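Surface glycoprotein (Trypanosoma brucei, PDB 5KLH) is of unknown function but, as a procyclic-stage surface antigen with a bilobed ectodomain, probably acts as a sensor at the parasite membrane. Local coordinates at residues 11-16 / 213-218; 124-127 / 132-135; 85-90 / 170-175. One frame throughout, in Å; residues are numbered along the deposited sequence.

Overall arrangement
None of the three contacts is a deep core. Contacts 1 and 2 are partly buried, whereas contact 3 lies at the surface although nearer the chain's centre. Contact 1 joins two helices close to the two ends of the ectodomain, contact 2 sets a helix on a strand in the disulfide-bearing region, and contact 3 links two strands of the large curved sheet, to which the strand of contact 2 also belongs. Contacts 2 and 3 lie on opposite sides of the chain's centre, their centres about 34 Å apart. Charge and water dominate contact 1, sulfur and tyrosine rings contact 2, and contact 3 joins a salt bridge to CH-pi packing.

Contact 1 (11-16 / 213-218); sequences RDNFKK and ERETMG
Asn-13, in the first turn of helix 12-20, lays its side-chain amide over the carboxylate of Glu-215, the last residue in helical conformation of helix 208-215. With CG anti to the backbone N (chi1 179°), the amide is turned toward Glu-215, and the two flat groups are stacked, with planes only 14° apart. This brings two acceptors, Asn-13 OD1 and Glu-215 OE2, to 2.9 Å from each other, an approach that would probably be unfavourable without donors for both; the Arg-214 guanidinium supplies them, one N-H to each. Its NH1 gives a hydrogen bond of 2.8 Å to Asn-13 OD1 (N-H...O angle 156°), arriving in the carbonyl plane, while its NE reaches Glu-215 OE2 at 2.8 Å in a salt bridge that uses the anti lone pair. Asparagine suits the place because its short amide supplies the carbonyl oxygen that NH1 binds. The planar guanidinium presents NE and NH1 side by side, so that one edge serves two acceptors. NH2 is bonded to Tyr-176 OH, so the group is held on another side as well.

Glu-215 folds back through a bend at chi2, which turns its carboxylate toward Asn-13 and Arg-214. The other oxygen, OE1, accepts from a water at 2.8 Å, and that water in turn accepts the N-H of Phe-14, whose N lies 2.8 Å from it. Phe-14 itself touches the glutamate only through its backbone N and CB, the latter 4.1 Å from Glu-215 CG; its ring leads away to pack on Ala-211, Leu-212 and Leu-50, as suits a large apolar group. Beyond Glu-215 a Schellman motif, with Met-217 at positive phi, closes the helix.

The chemistry is consistent with a charged carboxylate: arginine and the water-relayed N-H would both tend to stabilise it, and the arginine probably offsets the repulsion between the neighbouring oxygens.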
ATOM      1  N   ARG A  11      -5.082  11.332  17.359  1.00 26.46           N
ATOM      2  CA  ARG A  11      -6.176  10.476  16.905  1.00 19.17           C
ATOM      3  C   ARG A  11      -7.365  11.282  16.386  1.00 18.02           C
ATOM      4  O   ARG A  11      -8.339  10.720  15.890  1.00 17.05           O
ATOM      5  CB  ARG A  11      -6.623   9.545  18.044  1.00 17.44           C
ATOM      6  CG  ARG A  11      -5.523   8.624  18.534  1.00 19.16           C
ATOM      7  CD  ARG A  11      -6.057   7.583  19.513  1.00 24.18           C
ATOM      8  NE  ARG A  11      -6.786   8.201  20.617  1.00 23.86           N
ATOM      9  CZ  ARG A  11      -7.177   7.554  21.711  1.00 25.39           C
ATOM     10  NH1 ARG A  11      -6.902   6.266  21.855  1.00 31.93           N
ATOM     11  NH2 ARG A  11      -7.834   8.202  22.665  1.00 24.24           N
ATOM     12  N   ASP A  12      -7.284  12.601  16.486  1.00 23.95           N
ATOM     13  CA  ASP A  12      -8.418  13.451  16.131  1.00 18.94           C
ATOM     14  C   ASP A  12      -8.805  13.353  14.652  1.00 19.99           C
ATOM     15  O   ASP A  12      -9.992  13.227  14.322  1.00 19.47           O
ATOM     16  CB  ASP A  12      -8.108  14.903  16.509  1.00 26.59           C
ATOM     17  CG  ASP A  12      -9.245  15.855  16.175  1.00 38.60           C
ATOM     18  OD1 ASP A  12     -10.185  15.976  16.987  1.00 39.65           O
ATOM     19  OD2 ASP A  12      -9.185  16.493  15.103  1.00 39.14           O
ATOM     20  N   ASN A  13      -7.814  13.419  13.766  1.00 21.83           N
ATOM     21  CA  ASN A  13      -8.064  13.277  12.328  1.00 18.26           C
ATOM     22  C   ASN A  13      -8.754  11.948  12.026  1.00 16.09           C
ATOM     23  O   ASN A  13      -9.711  11.894  11.248  1.00 16.97           O
ATOM     24  CB  ASN A  13      -6.750  13.403  11.537  1.00 20.24           C
ATOM     25  CG  ASN A  13      -6.943  13.229  10.038  1.00 20.10           C
ATOM     26  OD1 ASN A  13      -7.222  12.127   9.566  1.00 26.87           O
ATOM     27  ND2 ASN A  13      -6.769  14.312   9.279  1.00 20.98           N
ATOM     28  N   PHE A  14      -8.262  10.875  12.636  1.00 16.49           N
ATOM     29  CA  PHE A  14      -8.888   9.575  12.445  1.00 15.16           C
ATOM     30  C   PHE A  14     -10.337   9.555  12.933  1.00 17.50           C
ATOM     31  O   PHE A  14     -11.218   9.070  12.223  1.00 13.29           O
ATOM     32  CB  PHE A  14      -8.089   8.484  13.140  1.00 14.15           C
ATOM     33  CG  PHE A  14      -8.710   7.135  13.017  1.00 14.19           C
ATOM     34  CD1 PHE A  14      -8.805   6.514  11.779  1.00 15.41           C
ATOM     35  CD2 PHE A  14      -9.224   6.488  14.126  1.00 14.06           C
ATOM     36  CE1 PHE A  14      -9.389   5.272  11.654  1.00 13.27           C
ATOM     37  CE2 PHE A  14      -9.810   5.248  14.006  1.00 15.24           C
ATOM     38  CZ  PHE A  14      -9.895   4.639  12.765  1.00 11.95           C
ATOM     39  N   LYS A  15     -10.585  10.079  14.137  1.00 18.35           N
ATOM     40  CA  LYS A  15     -11.947  10.128  14.676  1.00 17.53           C
ATOM     41  C   LYS A  15     -12.891  10.911  13.776  1.00 16.81           C
ATOM     42  O   LYS A  15     -14.050  10.534  13.594  1.00 16.09           O
ATOM     43  CB  LYS A  15     -11.949  10.734  16.095  1.00 17.71           C
ATOM     44  CG  LYS A  15     -11.352   9.812  17.134  1.00 18.10           C
ATOM     45  CD  LYS A  15     -11.086  10.517  18.486  1.00 21.85           C
ATOM     46  CE  LYS A  15     -12.348  11.101  19.091  1.00 27.19           C
ATOM     47  NZ  LYS A  15     -12.066  11.734  20.412  1.00 26.14           N
ATOM     48  N   LYS A  16     -12.397  11.998  13.191  1.00 14.27           N
ATOM     49  CA  LYS A  16     -13.244  12.791  12.335  1.00 14.99           C
ATOM     50  C   LYS A  16     -13.617  12.005  11.080  1.00 12.51           C
ATOM     51  O   LYS A  16     -14.743  12.092  10.617  1.00 16.76           O
ATOM     52  CB  LYS A  16     -12.557  14.119  12.003  1.00 21.59           C
ATOM     53  CG  LYS A  16     -12.573  15.069  13.204  1.00 22.15           C
ATOM     54  CD  LYS A  16     -11.733  16.320  12.986  1.00 40.98           C
ATOM     55  CE  LYS A  16     -12.027  17.364  14.064  1.00 43.74           C
ATOM     56  NZ  LYS A  16     -11.046  18.485  14.041  1.00 54.21           N
ATOM     57  N   GLU A 213      -4.711   3.638   8.175  1.00  9.48           N
ATOM     58  CA  GLU A 213      -3.433   3.432   7.505  1.00 11.25           C
ATOM     59  C   GLU A 213      -2.659   4.734   7.469  1.00 11.24           C
ATOM     60  O   GLU A 213      -1.460   4.765   7.731  1.00 12.44           O
ATOM     61  CB  GLU A 213      -3.635   2.921   6.067  1.00 12.18           C
ATOM     62  CG  GLU A 213      -4.003   1.457   5.973  1.00 14.28           C
ATOM     63  CD  GLU A 213      -2.851   0.529   6.336  1.00 15.88           C
ATOM     64  OE1 GLU A 213      -1.762   0.636   5.736  1.00 11.95           O
ATOM     65  OE2 GLU A 213      -3.024  -0.324   7.235  1.00 20.04           O
ATOM     66  N   ARG A 214      -3.364   5.806   7.140  1.00 12.65           N
ATOM     67  CA  ARG A 214      -2.732   7.116   7.022  1.00 12.96           C
ATOM     68  C   ARG A 214      -2.251   7.634   8.362  1.00 14.74           C
ATOM     69  O   ARG A 214      -1.081   7.997   8.517  1.00 14.25           O
ATOM     70  CB  ARG A 214      -3.693   8.135   6.412  1.00 14.62           C
ATOM     71  CG  ARG A 214      -3.059   9.509   6.230  1.00 20.35           C
ATOM     72  CD  ARG A 214      -4.046  10.517   5.685  1.00 19.36           C
ATOM     73  NE  ARG A 214      -5.175  10.692   6.594  1.00 18.72           N
ATOM     74  CZ  ARG A 214      -6.433  10.396   6.300  1.00 16.89           C
ATOM     75  NH1 ARG A 214      -7.377  10.584   7.213  1.00 20.04           N
ATOM     76  NH2 ARG A 214      -6.757   9.920   5.100  1.00 20.07           N
ATOM     77  N   GLU A 215      -3.162   7.665   9.329  1.00 12.84           N
ATOM     78  CA  GLU A 215      -2.898   8.355  10.591  1.00 15.65           C
ATOM     79  C   GLU A 215      -1.981   7.564  11.519  1.00 16.53           C
ATOM     80  O   GLU A 215      -1.438   8.120  12.476  1.00 19.35           O
ATOM     81  CB  GLU A 215      -4.209   8.677  11.301  1.00 17.29           C
ATOM     82  CG  GLU A 215      -5.106   9.627  10.553  1.00 14.38           C
ATOM     83  CD  GLU A 215      -4.471  10.994  10.357  1.00 25.60           C
ATOM     84  OE1 GLU A 215      -3.985  11.583  11.347  1.00 21.22           O
ATOM     85  OE2 GLU A 215      -4.455  11.484   9.209  1.00 29.60           O
ATOM     86  N   THR A 216      -1.799   6.282  11.232  1.00 14.15           N
ATOM     87  CA  THR A 216      -0.846   5.467  11.975  1.00 14.73           C
ATOM     88  C   THR A 216       0.383   5.100  11.156  1.00 17.71           C
ATOM     89  O   THR A 216       1.174   4.254  11.575  1.00 19.50           O
ATOM     90  CB  THR A 216      -1.477   4.161  12.469  1.00 17.54           C
ATOM     91  OG1 THR A 216      -1.734   3.300  11.350  1.00 14.26           O
ATOM     92  CG2 THR A 216      -2.776   4.445  13.229  1.00 19.43           C
ATOM     93  N   MET A 217       0.524   5.716   9.986  1.00 16.23           N
ATOM     94  CA  MET A 217       1.626   5.399   9.077  1.00 14.27           C
ATOM     95  C   MET A 217       1.849   3.899   8.868  1.00 15.20           C
ATOM     96  O   MET A 217       2.983   3.413   8.930  1.00 17.78           O
ATOM     97  CB  MET A 217       2.922   6.054   9.576  1.00 19.42           C
ATOM     98  CG  MET A 217       2.826   7.550   9.622  1.00 21.81           C
ATOM     99  SD  MET A 217       4.406   8.344   9.958  1.00 41.63           S
ATOM    100  CE  MET A 217       4.578   8.003  11.708  1.00 34.82           C
ATOM    101  N   GLY A 218       0.764   3.172   8.607  1.00 14.42           N
ATOM    102  CA  GLY A 218       0.853   1.771   8.245  1.00 17.94           C
ATOM    103  C   GLY A 218       0.941   0.816   9.416  1.00 16.92           C
ATOM    104  O   GLY A 218       0.876  -0.401   9.233  1.00 21.06           O
TER
HETATM  105  O   HOH W   1      -5.642  10.940  13.557  1.00 21.36           O

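Contact 2 (124-127 / 132-135); sequences NKCY and QYST. With SO4 (sulfate ion), chain C.
A helix and the short strand that follows it pack together in the disulfide-bearing part of the ectodomain, with Cys-126 of helix 116-128 pointing at Gln-132 and Tyr-133 of strand 132-135. Cys-126 SG lies 3.6 Å from Gln-132 O and meets the Tyr-133 ring at its edge, 5.3 Å from the centroid and 89° off the ring normal, a sulfur-aromatic contact. Its CB packs obliquely against the same ring, 3.8 Å from Tyr-133 CD1. The small cysteine fits this buried spot and leaves its sulfur placed to form the disulfide with Cys-149. That covalent link ties the helix to strand 145-164, which also pairs antiparallel with strand 132-135, so the helix is bonded to one strand of the sheet and packs on its neighbour.

Tyr-127 leans over from the next position, crossing the Tyr-133 side chain at about a right angle; its CE2 comes to 3.7 Å from Tyr-133 CB. A tyrosine suits this exposed position because its ring packs while its hydroxyl keeps polar partners: OH donates to sulfate O2 at 2.8 Å and accepts from a water, which accepts from Tyr-133 N at 3.0 Å. The sulfate, probably from the crystallisation liquor, is also held by Thr-135 OG1, 2.6 Å from its O3. With its CG anti to the backbone N (chi1 -157°), Tyr-133 carries its hydroxyl to a hydrogen bond with His-119 NE2.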
ATOM      1  N   ASN A 124      24.599  -6.521   5.771  1.00 17.19           N
ATOM      2  CA  ASN A 124      24.508  -7.733   6.582  1.00 21.52           C
ATOM      3  C   ASN A 124      23.067  -8.020   6.967  1.00 20.82           C
ATOM      4  O   ASN A 124      22.657  -9.180   7.050  1.00 23.95           O
ATOM      5  CB  ASN A 124      25.373  -7.623   7.843  1.00 23.47           C
ATOM      6  CG  ASN A 124      26.864  -7.611   7.540  1.00 27.41           C
ATOM      7  OD1 ASN A 124      27.307  -8.073   6.487  1.00 25.07           O
ATOM      8  ND2 ASN A 124      27.649  -7.081   8.478  1.00 23.11           N
ATOM      9  N   LYS A 125      22.299  -6.959   7.197  1.00 21.07           N
ATOM     10  CA  LYS A 125      20.896  -7.099   7.564  1.00 21.78           C
ATOM     11  C   LYS A 125      20.109  -7.717   6.414  1.00 21.23           C
ATOM     12  O   LYS A 125      19.238  -8.571   6.618  1.00 22.73           O
ATOM     13  CB  LYS A 125      20.301  -5.743   7.951  1.00 23.76           C
ATOM     14  CG  LYS A 125      18.838  -5.803   8.355  1.00 30.39           C
ATOM     15  CD  LYS A 125      18.427  -4.598   9.191  1.00 34.05           C
ATOM     16  CE  LYS A 125      16.981  -4.725   9.641  1.00 40.65           C
ATOM     17  NZ  LYS A 125      16.042  -4.833   8.488  1.00 50.59           N
ATOM     18  N   CYS A 126      20.425  -7.274   5.205  1.00 19.14           N
ATOM     19  CA  CYS A 126      19.786  -7.805   4.011  1.00 19.53           C
ATOM     20  C   CYS A 126      19.878  -9.328   3.954  1.00 21.57           C
ATOM     21  O   CYS A 126      18.863 -10.017   3.831  1.00 22.32           O
ATOM     22  CB  CYS A 126      20.419  -7.204   2.769  1.00 17.87           C
ATOM     23  SG  CYS A 126      19.708  -7.843   1.249  1.00 20.53           S
ATOM     24  N   TYR A 127      21.100  -9.842   4.065  1.00 22.59           N
ATOM     25  CA  TYR A 127      21.331 -11.281   4.038  1.00 27.01           C
ATOM     26  C   TYR A 127      20.615 -12.008   5.175  1.00 26.63           C
ATOM     27  O   TYR A 127      20.113 -13.114   4.989  1.00 24.93           O
ATOM     28  CB  TYR A 127      22.826 -11.567   4.074  1.00 21.66           C
ATOM     29  CG  TYR A 127      23.498 -11.265   2.759  1.00 20.16           C
ATOM     30  CD1 TYR A 127      23.228 -12.034   1.638  1.00 18.15           C
ATOM     31  CD2 TYR A 127      24.388 -10.211   2.633  1.00 21.40           C
ATOM     32  CE1 TYR A 127      23.836 -11.767   0.418  1.00 22.55           C
ATOM     33  CE2 TYR A 127      25.010  -9.935   1.421  1.00 27.23           C
ATOM     34  CZ  TYR A 127      24.727 -10.717   0.315  1.00 22.48           C
ATOM     35  OH  TYR A 127      25.345 -10.438  -0.887  1.00 25.37           O
ATOM     36  N   GLN A 132      19.107 -10.647  -1.299  1.00 21.52           N
ATOM     37  CA  GLN A 132      20.383 -10.621  -1.997  1.00 27.27           C
ATOM     38  C   GLN A 132      20.842  -9.180  -2.080  1.00 21.59           C
ATOM     39  O   GLN A 132      20.023  -8.287  -2.269  1.00 21.78           O
ATOM     40  CB  GLN A 132      20.257 -11.244  -3.389  1.00 25.22           C
ATOM     41  CG  GLN A 132      20.168 -12.759  -3.352  1.00 29.29           C
ATOM     42  CD  GLN A 132      19.749 -13.357  -4.677  1.00 29.71           C
ATOM     43  OE1 GLN A 132      20.201 -12.927  -5.740  1.00 39.56           O
ATOM     44  NE2 GLN A 132      18.863 -14.347  -4.623  1.00 36.60           N
ATOM     45  N   TYR A 133      22.136  -8.944  -1.913  1.00 17.77           N
ATOM     46  CA  TYR A 133      22.639  -7.581  -1.919  1.00 16.81           C
ATOM     47  C   TYR A 133      23.445  -7.269  -3.170  1.00 20.30           C
ATOM     48  O   TYR A 133      24.170  -8.115  -3.699  1.00 21.79           O
ATOM     49  CB  TYR A 133      23.493  -7.298  -0.674  1.00 16.58           C
ATOM     50  CG  TYR A 133      23.542  -5.822  -0.373  1.00 15.33           C
ATOM     51  CD1 TYR A 133      22.482  -5.206   0.284  1.00 16.03           C
ATOM     52  CD2 TYR A 133      24.615  -5.039  -0.779  1.00 17.54           C
ATOM     53  CE1 TYR A 133      22.502  -3.848   0.553  1.00 14.84           C
ATOM     54  CE2 TYR A 133      24.645  -3.681  -0.516  1.00 19.15           C
ATOM     55  CZ  TYR A 133      23.582  -3.097   0.153  1.00 17.24           C
ATOM     56  OH  TYR A 133      23.610  -1.747   0.404  1.00 18.27           O
ATOM     57  N   SER A 134      23.307  -6.037  -3.639  1.00 15.92           N
ATOM     58  CA  SER A 134      24.126  -5.534  -4.724  1.00 18.90           C
ATOM     59  C   SER A 134      24.868  -4.301  -4.229  1.00 23.09           C
ATOM     60  O   SER A 134      24.241  -3.284  -3.933  1.00 19.41           O
ATOM     61  CB  SER A 134      23.266  -5.206  -5.944  1.00 22.09           C
ATOM     62  OG  SER A 134      24.032  -4.603  -6.963  1.00 23.96           O
ATOM     63  N   THR A 135      26.192  -4.392  -4.124  1.00 17.16           N
ATOM     64  CA  THR A 135      26.993  -3.252  -3.675  1.00 18.15           C
ATOM     65  C   THR A 135      27.350  -2.375  -4.864  1.00 22.02           C
ATOM     66  O   THR A 135      27.833  -2.865  -5.883  1.00 22.74           O
ATOM     67  CB  THR A 135      28.273  -3.706  -2.946  1.00 17.64           C
ATOM     68  OG1 THR A 135      27.902  -4.411  -1.752  1.00 18.78           O
ATOM     69  CG2 THR A 135      29.145  -2.517  -2.582  1.00 20.30           C
TER
HETATM   70  S   SO4 C 301      28.136  -8.038  -1.836  1.00 29.14           S
HETATM   71  O1  SO4 C 301      29.437  -7.561  -1.381  1.00 31.18           O
HETATM   72  O2  SO4 C 301      27.412  -8.627  -0.706  1.00 22.86           O
HETATM   73  O3  SO4 C 301      27.410  -6.899  -2.394  1.00 23.07           O
HETATM   74  O4  SO4 C 301      28.298  -9.059  -2.874  1.00 36.35           O
HETATM   75  O   HOH W   2      23.934 -11.042  -2.958  1.00 25.92           O

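Contact 3 (85-90 / 170-175); sequences FTRRSP and YRESTQ
Glu-172 stretches across to Phe-85 and Arg-87: the stem lies on the phenyl ring and the tip meets the arginine and a water. CB stands over the middle of the Phe-85 ring, 3.7 Å from the centroid and 4° off the normal, a CH-pi contact. CG continues over the same face, 3.7 Å from Phe-85 CE2. The carboxylate then lies nearly flat on the ring border, with OE1 3.4 Å from Phe-85 CD2. Phenylalanine suits this place by giving the aliphatic stem a broad apolar face, which it presents by taking the crowded position about chi1 (68°).

Strands 85-100 and 170-172 both pair antiparallel with strand 145-164 in the large curved sheet, so the glutamate reaches between two strands that share a neighbour. At its tip the oxygens part company. OE2 accepts a nearly straight hydrogen bond from Arg-87 NH2 at 2.9 Å (N-H...O angle 173°), part of a salt bridge, in the guanidinium plane. OE1 accepts from a water 2.9 Å away, which also donates to Thr-86 O and accepts from Arg-87 NE. Arginine, bent at chi2 and chi3, can serve both partners along one edge, while its NH2 also bonds Gln-177 O.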
ATOM      1  N   PHE A  85     -12.989   1.256 -14.536  1.00 11.81           N
ATOM      2  CA  PHE A  85     -11.578   1.482 -14.774  1.00 11.96           C
ATOM      3  C   PHE A  85     -10.829   0.178 -14.709  1.00 12.60           C
ATOM      4  O   PHE A  85     -11.330  -0.813 -14.154  1.00 11.24           O
ATOM      5  CB  PHE A  85     -10.993   2.513 -13.784  1.00 13.75           C
ATOM      6  CG  PHE A  85     -10.925   2.053 -12.354  1.00 15.34           C
ATOM      7  CD1 PHE A  85     -12.026   2.168 -11.522  1.00 12.59           C
ATOM      8  CD2 PHE A  85      -9.741   1.564 -11.826  1.00 12.93           C
ATOM      9  CE1 PHE A  85     -11.962   1.769 -10.189  1.00 13.16           C
ATOM     10  CE2 PHE A  85      -9.670   1.165 -10.493  1.00 11.20           C
ATOM     11  CZ  PHE A  85     -10.775   1.265  -9.682  1.00 11.83           C
ATOM     12  N   THR A  86      -9.636   0.178 -15.297  1.00 12.03           N
ATOM     13  CA  THR A  86      -8.752  -0.978 -15.259  1.00 10.58           C
ATOM     14  C   THR A  86      -7.505  -0.677 -14.440  1.00 12.31           C
ATOM     15  O   THR A  86      -6.922   0.400 -14.550  1.00 14.85           O
ATOM     16  CB  THR A  86      -8.328  -1.410 -16.679  1.00 14.22           C
ATOM     17  OG1 THR A  86      -9.489  -1.799 -17.423  1.00 16.72           O
ATOM     18  CG2 THR A  86      -7.359  -2.596 -16.633  1.00 12.30           C
ATOM     19  N   ARG A  87      -7.099  -1.635 -13.620  1.00 10.86           N
ATOM     20  CA  ARG A  87      -5.772  -1.595 -13.032  1.00 11.43           C
ATOM     21  C   ARG A  87      -4.982  -2.775 -13.541  1.00 14.63           C
ATOM     22  O   ARG A  87      -5.435  -3.928 -13.433  1.00 11.81           O
ATOM     23  CB  ARG A  87      -5.817  -1.623 -11.502  1.00 12.53           C
ATOM     24  CG  ARG A  87      -4.435  -1.783 -10.873  1.00 12.56           C
ATOM     25  CD  ARG A  87      -3.634  -0.482 -10.963  1.00 13.58           C
ATOM     26  NE  ARG A  87      -4.269   0.561 -10.166  1.00 15.60           N
ATOM     27  CZ  ARG A  87      -4.011   0.779  -8.875  1.00 14.86           C
ATOM     28  NH1 ARG A  87      -3.103   0.048  -8.231  1.00 16.76           N
ATOM     29  NH2 ARG A  87      -4.659   1.739  -8.229  1.00 12.70           N
ATOM     30  N   ARG A  88      -3.819  -2.478 -14.110  1.00  7.84           N
ATOM     31  CA  ARG A  88      -2.788  -3.479 -14.346  1.00  7.55           C
ATOM     32  C   ARG A  88      -1.756  -3.417 -13.234  1.00 13.40           C
ATOM     33  O   ARG A  88      -1.288  -2.340 -12.892  1.00 14.80           O
ATOM     34  CB  ARG A  88      -2.124  -3.251 -15.701  1.00  9.42           C
ATOM     35  CG  ARG A  88      -2.936  -3.780 -16.856  1.00 11.22           C
ATOM     36  CD  ARG A  88      -2.311  -3.396 -18.192  1.00 19.20           C
ATOM     37  NE  ARG A  88      -2.893  -4.189 -19.273  1.00 17.26           N
ATOM     38  CZ  ARG A  88      -4.096  -3.970 -19.782  1.00 20.09           C
ATOM     39  NH1 ARG A  88      -4.840  -2.984 -19.316  1.00 16.47           N
ATOM     40  NH2 ARG A  88      -4.553  -4.735 -20.769  1.00 26.74           N
ATOM     41  N   SER A  89      -1.415  -4.563 -12.652  1.00 11.13           N
ATOM     42  CA  SER A  89      -0.464  -4.600 -11.550  1.00 10.48           C
ATOM     43  C   SER A  89       0.449  -5.777 -11.811  1.00  9.12           C
ATOM     44  O   SER A  89      -0.030  -6.824 -12.243  1.00 13.42           O
ATOM     45  CB  SER A  89      -1.183  -4.751 -10.202  1.00 10.79           C
ATOM     46  OG  SER A  89      -0.311  -4.483  -9.113  1.00 13.09           O
ATOM     47  N   PRO A  90       1.754  -5.629 -11.539  1.00 12.05           N
ATOM     48  CA  PRO A  90       2.666  -6.730 -11.861  1.00 11.79           C
ATOM     49  C   PRO A  90       2.427  -7.951 -10.981  1.00 12.71           C
ATOM     50  O   PRO A  90       2.313  -7.800  -9.767  1.00 13.54           O
ATOM     51  CB  PRO A  90       4.058  -6.131 -11.607  1.00 16.29           C
ATOM     52  CG  PRO A  90       3.826  -4.998 -10.689  1.00 19.68           C
ATOM     53  CD  PRO A  90       2.469  -4.446 -11.030  1.00 14.60           C
ATOM     54  N   TYR A 170     -18.955   7.435  -8.070  1.00 10.75           N
ATOM     55  CA  TYR A 170     -17.533   7.258  -7.759  1.00 15.31           C
ATOM     56  C   TYR A 170     -16.690   7.053  -9.019  1.00 13.18           C
ATOM     57  O   TYR A 170     -17.221   6.717 -10.081  1.00 14.29           O
ATOM     58  CB  TYR A 170     -17.336   6.061  -6.811  1.00 11.77           C
ATOM     59  CG  TYR A 170     -18.083   6.178  -5.504  1.00 13.59           C
ATOM     60  CD1 TYR A 170     -19.410   5.783  -5.407  1.00 14.00           C
ATOM     61  CD2 TYR A 170     -17.461   6.691  -4.373  1.00 16.65           C
ATOM     62  CE1 TYR A 170     -20.098   5.895  -4.225  1.00 17.47           C
ATOM     63  CE2 TYR A 170     -18.140   6.807  -3.182  1.00 16.02           C
ATOM     64  CZ  TYR A 170     -19.460   6.405  -3.115  1.00 17.57           C
ATOM     65  OH  TYR A 170     -20.158   6.513  -1.937  1.00 21.76           O
ATOM     66  N   ARG A 171     -15.379   7.274  -8.883  1.00 16.16           N
ATOM     67  CA  ARG A 171     -14.407   7.076  -9.962  1.00 15.36           C
ATOM     68  C   ARG A 171     -13.099   6.691  -9.294  1.00 11.40           C
ATOM     69  O   ARG A 171     -12.971   6.877  -8.080  1.00 14.51           O
ATOM     70  CB  ARG A 171     -14.241   8.345 -10.801  1.00 15.39           C
ATOM     71  CG  ARG A 171     -13.698   9.492  -9.979  1.00 17.33           C
ATOM     72  CD  ARG A 171     -13.679  10.782 -10.763  1.00 26.71           C
ATOM     73  NE  ARG A 171     -13.660  11.912  -9.845  1.00 35.16           N
ATOM     74  CZ  ARG A 171     -13.969  13.157 -10.184  1.00 34.63           C
ATOM     75  NH1 ARG A 171     -14.317  13.443 -11.430  1.00 40.33           N
ATOM     76  NH2 ARG A 171     -13.931  14.113  -9.270  1.00 33.89           N
ATOM     77  N   GLU A 172     -12.129   6.160 -10.041  1.00 10.32           N
ATOM     78  CA  GLU A 172     -10.888   5.790  -9.369  1.00 12.78           C
ATOM     79  C   GLU A 172     -10.258   7.002  -8.713  1.00 13.61           C
ATOM     80  O   GLU A 172     -10.192   8.095  -9.314  1.00 13.10           O
ATOM     81  CB  GLU A 172      -9.854   5.142 -10.296  1.00 13.60           C
ATOM     82  CG  GLU A 172      -8.707   4.561  -9.434  1.00 15.18           C
ATOM     83  CD  GLU A 172      -7.562   3.892 -10.176  1.00 21.78           C
ATOM     84  OE1 GLU A 172      -7.445   4.012 -11.420  1.00 21.89           O
ATOM     85  OE2 GLU A 172      -6.746   3.251  -9.472  1.00 18.97           O
ATOM     86  N   SER A 173      -9.820   6.804  -7.475  1.00 10.75           N
ATOM     87  CA  SER A 173      -9.098   7.829  -6.736  1.00 10.15           C
ATOM     88  C   SER A 173      -7.867   8.299  -7.494  1.00 15.10           C
ATOM     89  O   SER A 173      -7.143   7.504  -8.114  1.00 16.05           O
ATOM     90  CB  SER A 173      -8.698   7.314  -5.349  1.00 11.01           C
ATOM     91  OG  SER A 173      -7.996   8.306  -4.623  1.00 10.16           O
ATOM     92  N   THR A 174      -7.660   9.608  -7.436  1.00 14.48           N
ATOM     93  CA  THR A 174      -6.458  10.264  -7.910  1.00 17.46           C
ATOM     94  C   THR A 174      -5.332  10.145  -6.891  1.00 17.13           C
ATOM     95  O   THR A 174      -4.186   9.852  -7.235  1.00 19.35           O
ATOM     96  CB  THR A 174      -6.724  11.759  -8.183  1.00 14.42           C
ATOM     97  OG1 THR A 174      -7.735  11.882  -9.188  1.00 21.78           O
ATOM     98  CG2 THR A 174      -5.464  12.445  -8.640  1.00 22.05           C
ATOM     99  N   GLN A 175      -5.667  10.350  -5.624  1.00 12.89           N
ATOM    100  CA  GLN A 175      -4.649  10.453  -4.595  1.00 17.93           C
ATOM    101  C   GLN A 175      -4.215   9.080  -4.073  1.00 17.99           C
ATOM    102  O   GLN A 175      -3.041   8.857  -3.762  1.00 19.12           O
ATOM    103  CB  GLN A 175      -5.155  11.312  -3.442  1.00 19.72           C
ATOM    104  CG  GLN A 175      -4.058  11.724  -2.480  1.00 18.61           C
ATOM    105  CD  GLN A 175      -2.940  12.453  -3.196  1.00 20.76           C
ATOM    106  OE1 GLN A 175      -3.151  13.519  -3.752  1.00 23.77           O
ATOM    107  NE2 GLN A 175      -1.744  11.858  -3.214  1.00 22.14           N
TER
HETATM  108  O   HOH W   3      -5.843   1.747 -12.254  1.00 21.13           O